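Local coordinates for tapirin (Caldicellulosiruptor hydrothermalis, PDB 6N2C), which probably binds cellulose through its C-terminal beta-helix domain, which also carries a zinc ion, and so is likely to help the cells adhere to plant biomass, at residues A[339-351]-A[362-374]. Residues are numbered along the deposited sequence; the frame is centred on the assembly and turned at random.
Sequences IEIRNDGILSADV and IIGSSATIDAPDT
Strands 346-349 and 368-371 lie in parallel register on successive coils of a right-handed beta-helix, with Ile346 beside Thr368 and Leu347 beside Ile369, and illustrate how such a fold repeats backbone bonds and aligned side chains. Leu347 N donates almost straight to Thr368 O (2.9 Å, 171°), and Leu347 O takes Asp370 N at 2.8 Å. A second ladder, where Ile363 N meets Ile341 O, is offset by one residue because the corners differ in length.

Inside the coil the contacts are apolar. CD1 of Ile341 meets CG1 of Ile369 at 3.6 Å, the side chains crossing at about a right angle; CG2 of Ile341, set opposite the backbone N by chi1 of -53° for CG1, rests on the Ala367 methyl. At the far end of strands 346-349 and 368-371, Ala349 CB sits 3.6 Å from Ala371 CB.

On the outside, Ile363 runs alongside Arg342, over one face of its guanidinium but off toward the rim, CG2 3.7 Å from NH2. Bent at chi3 (56°), Arg342 grips Glu340 OE2 side-on with NE and NH1, and makes a cation-pi contact with Trp322. With an alanine in place of Arg342, Ile363 would probably lose its neighbour and Glu340 OE2 the two N-H donors that grip it.

Water joins the coils at either end of the contact: near the 371-374 turn, one molecule donates to Ala349 O and accepts from Asp373 N, each at 2.8 Å.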
ATOM      1  N   ILE A 339      -0.171 -19.045  -6.614  1.00 14.98           N
ATOM      2  CA  ILE A 339      -1.362 -18.401  -7.033  1.00 16.62           C
ATOM      3  C   ILE A 339      -2.501 -19.413  -6.885  1.00 17.86           C
ATOM      4  O   ILE A 339      -2.353 -20.563  -7.345  1.00 16.41           O
ATOM      5  CB  ILE A 339      -1.265 -18.046  -8.464  1.00 17.11           C
ATOM      6  CG1 ILE A 339      -0.134 -17.051  -8.753  1.00 16.89           C
ATOM      7  CG2 ILE A 339      -2.552 -17.377  -8.916  1.00 18.58           C
ATOM      8  CD1 ILE A 339      -0.073 -16.531 -10.207  1.00 17.30           C
ATOM      9  N   GLU A 340      -3.610 -19.010  -6.234  1.00 18.25           N
ATOM     10  CA  GLU A 340      -4.728 -19.944  -6.058  1.00 18.78           C
ATOM     11  C   GLU A 340      -5.998 -19.181  -6.448  1.00 19.36           C
ATOM     12  O   GLU A 340      -6.289 -18.105  -5.877  1.00 17.95           O
ATOM     13  CB  GLU A 340      -4.738 -20.480  -4.629  1.00 20.79           C
ATOM     14  CG  GLU A 340      -5.946 -21.364  -4.342  1.00 24.89           C
ATOM     15  CD  GLU A 340      -5.954 -21.830  -2.886  1.00 30.60           C
ATOM     16  OE1 GLU A 340      -4.965 -21.621  -2.129  1.00 32.03           O
ATOM     17  OE2 GLU A 340      -6.920 -22.474  -2.516  1.00 37.00           O
ATOM     18  N   ILE A 341      -6.741 -19.688  -7.449  1.00 18.66           N
ATOM     19  CA  ILE A 341      -7.958 -19.068  -7.894  1.00 17.77           C
ATOM     20  C   ILE A 341      -9.059 -20.098  -7.611  1.00 20.86           C
ATOM     21  O   ILE A 341      -8.953 -21.231  -8.074  1.00 19.11           O
ATOM     22  CB  ILE A 341      -7.888 -18.768  -9.397  1.00 19.86           C
ATOM     23  CG1 ILE A 341      -6.593 -17.964  -9.711  1.00 20.78           C
ATOM     24  CG2 ILE A 341      -9.104 -18.081  -9.925  1.00 18.26           C
ATOM     25  CD1 ILE A 341      -6.397 -17.635 -11.140  1.00 23.33           C
ATOM     26  N   ARG A 342     -10.030 -19.712  -6.787  1.00 21.04           N
ATOM     27  CA  ARG A 342     -11.129 -20.616  -6.491  1.00 21.92           C
ATOM     28  C   ARG A 342     -12.407 -19.831  -6.363  1.00 20.30           C
ATOM     29  O   ARG A 342     -12.470 -18.627  -6.637  1.00 18.97           O
ATOM     30  CB  ARG A 342     -10.798 -21.410  -5.256  1.00 25.46           C
ATOM     31  CG  ARG A 342     -10.783 -20.675  -3.980  1.00 28.38           C
ATOM     32  CD  ARG A 342     -10.785 -21.662  -2.796  1.00 35.41           C
ATOM     33  NE  ARG A 342      -9.685 -22.606  -2.837  1.00 37.38           N
ATOM     34  CZ  ARG A 342      -9.767 -23.960  -2.922  1.00 41.20           C
ATOM     35  NH1 ARG A 342      -8.636 -24.643  -2.991  1.00 34.58           N
ATOM     36  NH2 ARG A 342     -10.917 -24.672  -2.951  1.00 39.97           N
ATOM     37  N   ASN A 343     -13.506 -20.552  -6.120  1.00 21.49           N
ATOM     38  CA  ASN A 343     -14.851 -19.885  -6.089  1.00 25.19           C
ATOM     39  C   ASN A 343     -15.042 -19.024  -7.311  1.00 21.36           C
ATOM     40  O   ASN A 343     -14.903 -19.481  -8.412  1.00 23.02           O
ATOM     41  CB  ASN A 343     -14.996 -19.150  -4.740  1.00 24.89           C
ATOM     42  CG  ASN A 343     -14.836 -20.093  -3.555  1.00 29.56           C
ATOM     43  OD1 ASN A 343     -15.070 -21.284  -3.696  1.00 29.92           O
ATOM     44  ND2 ASN A 343     -14.417 -19.587  -2.413  1.00 33.64           N
ATOM     45  N   ASP A 344     -15.416 -17.743  -7.146  1.00 22.06           N
ATOM     46  CA  ASP A 344     -15.669 -16.824  -8.212  1.00 20.70           C
ATOM     47  C   ASP A 344     -14.405 -15.977  -8.661  1.00 21.44           C
ATOM     48  O   ASP A 344     -14.513 -14.937  -9.382  1.00 22.28           O
ATOM     49  CB  ASP A 344     -16.749 -15.825  -7.767  1.00 24.70           C
ATOM     50  CG  ASP A 344     -18.176 -16.485  -7.714  1.00 28.36           C
ATOM     51  OD1 ASP A 344     -18.402 -17.407  -8.511  1.00 27.08           O
ATOM     52  OD2 ASP A 344     -19.010 -16.057  -6.853  1.00 30.19           O
ATOM     53  N   GLY A 345     -13.251 -16.484  -8.292  1.00 20.70           N
ATOM     54  CA  GLY A 345     -12.041 -15.746  -8.637  1.00 19.27           C
ATOM     55  C   GLY A 345     -11.918 -15.522 -10.103  1.00 19.04           C
ATOM     56  O   GLY A 345     -12.121 -16.446 -10.899  1.00 18.61           O
ATOM     57  N   ILE A 346     -11.588 -14.300 -10.515  1.00 19.80           N
ATOM     58  CA  ILE A 346     -11.329 -13.967 -11.894  1.00 19.22           C
ATOM     59  C   ILE A 346      -9.928 -13.222 -12.001  1.00 21.16           C
ATOM     60  O   ILE A 346      -9.716 -12.223 -11.303  1.00 20.14           O
ATOM     61  CB  ILE A 346     -12.358 -12.997 -12.450  1.00 25.85           C
ATOM     62  CG1 ILE A 346     -13.742 -13.643 -12.392  1.00 33.10           C
ATOM     63  CG2 ILE A 346     -11.999 -12.633 -13.896  1.00 26.76           C
ATOM     64  CD1 ILE A 346     -14.853 -12.715 -12.849  1.00 33.59           C
ATOM     65  N   LEU A 347      -9.083 -13.720 -12.875  1.00 18.81           N
ATOM     66  CA  LEU A 347      -7.819 -13.031 -13.327  1.00 19.30           C
ATOM     67  C   LEU A 347      -7.998 -12.751 -14.801  1.00 19.25           C
ATOM     68  O   LEU A 347      -8.106 -13.697 -15.626  1.00 20.84           O
ATOM     69  CB  LEU A 347      -6.588 -13.916 -13.170  1.00 18.95           C
ATOM     70  CG  LEU A 347      -5.212 -13.372 -13.636  1.00 20.04           C
ATOM     71  CD1 LEU A 347      -4.932 -12.041 -12.951  1.00 21.37           C
ATOM     72  CD2 LEU A 347      -4.134 -14.388 -13.470  1.00 20.32           C
ATOM     73  N   SER A 348      -7.996 -11.477 -15.140  0.67 16.66           N
ATOM     74  CA  SER A 348      -8.082 -10.977 -16.487  0.67 18.78           C
ATOM     75  C   SER A 348      -6.815 -10.245 -16.872  0.67 21.11           C
ATOM     76  O   SER A 348      -6.288  -9.460 -16.068  0.67 19.72           O
ATOM     77  CB  SER A 348      -9.261 -10.020 -16.534  0.67 21.90           C
ATOM     78  OG  SER A 348      -9.497  -9.504 -17.802  0.67 22.81           O
ATOM     79  N   ALA A 349      -6.319 -10.445 -18.091  1.00 20.36           N
ATOM     80  CA  ALA A 349      -5.034  -9.911 -18.500  1.00 18.73           C
ATOM     81  C   ALA A 349      -5.014  -9.481 -19.929  1.00 22.65           C
ATOM     82  O   ALA A 349      -5.562 -10.165 -20.818  1.00 21.63           O
ATOM     83  CB  ALA A 349      -3.915 -10.899 -18.233  1.00 18.56           C
ATOM     84  N   ASP A 350      -4.359  -8.366 -20.171  1.00 22.84           N
ATOM     85  CA  ASP A 350      -4.307  -7.770 -21.506  1.00 25.11           C
ATOM     86  C   ASP A 350      -3.086  -8.211 -22.251  1.00 22.75           C
ATOM     87  O   ASP A 350      -2.310  -9.076 -21.808  1.00 24.01           O
ATOM     88  CB  ASP A 350      -4.377  -6.224 -21.377  1.00 26.86           C
ATOM     89  CG  ASP A 350      -5.655  -5.713 -20.730  1.00 34.99           C
ATOM     90  OD1 ASP A 350      -6.729  -6.361 -20.765  1.00 38.66           O
ATOM     91  OD2 ASP A 350      -5.578  -4.611 -20.149  1.00 36.62           O
ATOM     92  N   VAL A 351      -2.929  -7.672 -23.455  0.55 25.63           N
ATOM     93  CA  VAL A 351      -1.770  -7.990 -24.320  0.55 23.40           C
ATOM     94  C   VAL A 351      -0.385  -7.925 -23.659  0.55 23.43           C
ATOM     95  O   VAL A 351      -0.095  -7.021 -22.901  0.55 23.67           O
ATOM     96  CB  VAL A 351      -1.776  -7.080 -25.592  0.55 25.30           C
ATOM     97  CG1 VAL A 351      -1.669  -5.591 -25.213  0.55 25.65           C
ATOM     98  CG2 VAL A 351      -0.678  -7.450 -26.571  0.55 25.73           C
ATOM     99  N   ILE A 362      -6.099 -23.787  -9.897  1.00 19.31           N
ATOM    100  CA  ILE A 362      -7.341 -23.200 -10.413  1.00 19.99           C
ATOM    101  C   ILE A 362      -8.430 -24.234 -10.088  1.00 20.57           C
ATOM    102  O   ILE A 362      -8.296 -25.430 -10.523  1.00 18.42           O
ATOM    103  CB  ILE A 362      -7.269 -22.990 -11.897  1.00 20.04           C
ATOM    104  CG1 ILE A 362      -5.931 -22.274 -12.314  1.00 26.95           C
ATOM    105  CG2 ILE A 362      -8.358 -22.104 -12.414  1.00 21.54           C
ATOM    106  CD1 ILE A 362      -5.352 -22.765 -13.599  1.00 30.71           C
ATOM    107  N   ILE A 363      -9.426 -23.832  -9.290  1.00 21.19           N
ATOM    108  CA  ILE A 363     -10.258 -24.818  -8.551  1.00 20.61           C
ATOM    109  C   ILE A 363     -11.703 -24.474  -8.762  1.00 21.60           C
ATOM    110  O   ILE A 363     -12.176 -23.383  -8.351  1.00 20.06           O
ATOM    111  CB  ILE A 363      -9.976 -24.888  -7.039  1.00 23.38           C
ATOM    112  CG1 ILE A 363      -8.485 -25.085  -6.705  1.00 24.61           C
ATOM    113  CG2 ILE A 363     -10.786 -26.014  -6.389  1.00 25.18           C
ATOM    114  CD1 ILE A 363      -7.805 -26.317  -7.256  1.00 26.25           C
ATOM    115  N   GLY A 364     -12.440 -25.368  -9.460  1.00 21.84           N
ATOM    116  CA  GLY A 364     -13.841 -25.175  -9.688  1.00 24.78           C
ATOM    117  C   GLY A 364     -14.268 -24.498 -10.950  1.00 25.51           C
ATOM    118  O   GLY A 364     -13.554 -23.784 -11.608  1.00 26.71           O
ATOM    119  N   SER A 365     -15.551 -24.695 -11.259  0.65 27.14           N
ATOM    120  CA  SER A 365     -16.135 -24.311 -12.496  0.65 23.80           C
ATOM    121  C   SER A 365     -16.354 -22.798 -12.721  0.65 23.28           C
ATOM    122  O   SER A 365     -16.508 -22.367 -13.861  0.65 25.41           O
ATOM    123  CB  SER A 365     -17.477 -25.116 -12.702  0.65 26.78           C
ATOM    124  OG  SER A 365     -18.487 -24.622 -11.833  0.65 25.58           O
ATOM    125  N   SER A 366     -16.335 -21.980 -11.661  1.00 26.36           N
ATOM    126  CA  SER A 366     -16.376 -20.497 -11.823  1.00 23.58           C
ATOM    127  C   SER A 366     -14.965 -19.813 -11.762  1.00 26.24           C
ATOM    128  O   SER A 366     -14.845 -18.640 -12.045  1.00 28.33           O
ATOM    129  CB  SER A 366     -17.216 -19.873 -10.699  1.00 32.24           C
ATOM    130  OG  SER A 366     -18.537 -20.326 -10.812  1.00 37.68           O
ATOM    131  N   ALA A 367     -13.924 -20.564 -11.466  1.00 20.84           N
ATOM    132  CA  ALA A 367     -12.520 -19.976 -11.383  1.00 21.49           C
ATOM    133  C   ALA A 367     -12.071 -19.701 -12.805  1.00 26.68           C
ATOM    134  O   ALA A 367     -12.199 -20.574 -13.695  1.00 26.17           O
ATOM    135  CB  ALA A 367     -11.571 -20.901 -10.697  1.00 22.87           C
ATOM    136  N   THR A 368     -11.582 -18.489 -13.037  1.00 24.29           N
ATOM    137  CA  THR A 368     -11.400 -17.987 -14.385  1.00 21.42           C
ATOM    138  C   THR A 368     -10.061 -17.316 -14.558  1.00 24.90           C
ATOM    139  O   THR A 368      -9.679 -16.455 -13.733  1.00 22.37           O
ATOM    140  CB  THR A 368     -12.464 -16.954 -14.718  1.00 26.10           C
ATOM    141  OG1 THR A 368     -13.805 -17.520 -14.605  1.00 24.57           O
ATOM    142  CG2 THR A 368     -12.317 -16.458 -16.101  1.00 23.78           C
ATOM    143  N   ILE A 369      -9.362 -17.694 -15.618  1.00 23.04           N
ATOM    144  CA  ILE A 369      -8.313 -16.868 -16.181  1.00 22.86           C
ATOM    145  C   ILE A 369      -8.725 -16.475 -17.587  1.00 23.28           C
ATOM    146  O   ILE A 369      -8.805 -17.299 -18.482  1.00 25.22           O
ATOM    147  CB  ILE A 369      -6.943 -17.591 -16.143  1.00 21.88           C
ATOM    148  CG1 ILE A 369      -6.565 -18.040 -14.703  1.00 21.80           C
ATOM    149  CG2 ILE A 369      -5.873 -16.736 -16.748  1.00 22.90           C
ATOM    150  CD1 ILE A 369      -5.248 -18.840 -14.582  1.00 25.33           C
ATOM    151  N   ASP A 370      -8.905 -15.189 -17.797  1.00 20.91           N
ATOM    152  CA  ASP A 370      -9.258 -14.647 -19.099  1.00 23.92           C
ATOM    153  C   ASP A 370      -8.143 -13.792 -19.589  1.00 23.64           C
ATOM    154  O   ASP A 370      -8.071 -12.582 -19.279  1.00 21.66           O
ATOM    155  CB  ASP A 370     -10.510 -13.825 -18.939  1.00 27.49           C
ATOM    156  CG  ASP A 370     -10.980 -13.192 -20.268  1.00 32.59           C
ATOM    157  OD1 ASP A 370     -10.457 -13.455 -21.355  1.00 33.16           O
ATOM    158  OD2 ASP A 370     -11.893 -12.422 -20.175  1.00 42.77           O
ATOM    159  N   ALA A 371      -7.251 -14.434 -20.322  1.00 20.53           N
ATOM    160  CA  ALA A 371      -5.914 -13.854 -20.640  1.00 22.45           C
ATOM    161  C   ALA A 371      -5.402 -14.402 -21.936  1.00 21.84           C
ATOM    162  O   ALA A 371      -4.357 -15.032 -21.971  1.00 21.82           O
ATOM    163  CB  ALA A 371      -4.944 -14.156 -19.495  1.00 22.66           C
ATOM    164  N   PRO A 372      -6.141 -14.145 -23.040  1.00 24.11           N
ATOM    165  CA  PRO A 372      -5.884 -14.929 -24.260  1.00 24.26           C
ATOM    166  C   PRO A 372      -4.508 -14.725 -24.864  1.00 23.21           C
ATOM    167  O   PRO A 372      -4.074 -15.577 -25.606  1.00 21.97           O
ATOM    168  CB  PRO A 372      -7.000 -14.439 -25.208  1.00 27.43           C
ATOM    169  CG  PRO A 372      -7.206 -13.011 -24.756  1.00 30.69           C
ATOM    170  CD  PRO A 372      -7.220 -13.169 -23.253  1.00 26.92           C
ATOM    171  N   ASP A 373      -3.809 -13.605 -24.574  1.00 21.11           N
ATOM    172  CA  ASP A 373      -2.443 -13.383 -25.031  1.00 23.52           C
ATOM    173  C   ASP A 373      -1.350 -13.724 -24.017  1.00 21.01           C
ATOM    174  O   ASP A 373      -0.127 -13.508 -24.269  1.00 22.23           O
ATOM    175  CB  ASP A 373      -2.212 -11.912 -25.517  1.00 26.06           C
ATOM    176  CG  ASP A 373      -0.925 -11.752 -26.282  1.00 28.15           C
ATOM    177  OD1 ASP A 373      -0.623 -12.655 -27.145  1.00 27.65           O
ATOM    178  OD2 ASP A 373      -0.120 -10.810 -26.041  1.00 25.39           O
ATOM    179  N   THR A 374      -1.733 -14.322 -22.900  1.00 23.51           N
ATOM    180  CA  THR A 374      -0.777 -14.419 -21.786  1.00 21.22           C
ATOM    181  C   THR A 374      -0.076 -15.730 -21.802  1.00 22.28           C
ATOM    182  O   THR A 374      -0.737 -16.796 -22.043  1.00 20.63           O
ATOM    183  CB  THR A 374      -1.526 -14.212 -20.447  1.00 22.40           C
ATOM    184  OG1 THR A 374      -2.172 -12.961 -20.443  1.00 23.45           O
ATOM    185  CG2 THR A 374      -0.621 -14.340 -19.168  1.00 22.05           C
TER
HETATM  186  O   HOH W   1     -14.881 -22.229  -8.876  0.93 22.56           O
HETATM  187  O   HOH W   2     -13.646 -23.468  -5.850  0.97 24.82           O
HETATM  188  O   HOH W   3      -3.941 -11.756 -22.520  0.96 25.79           O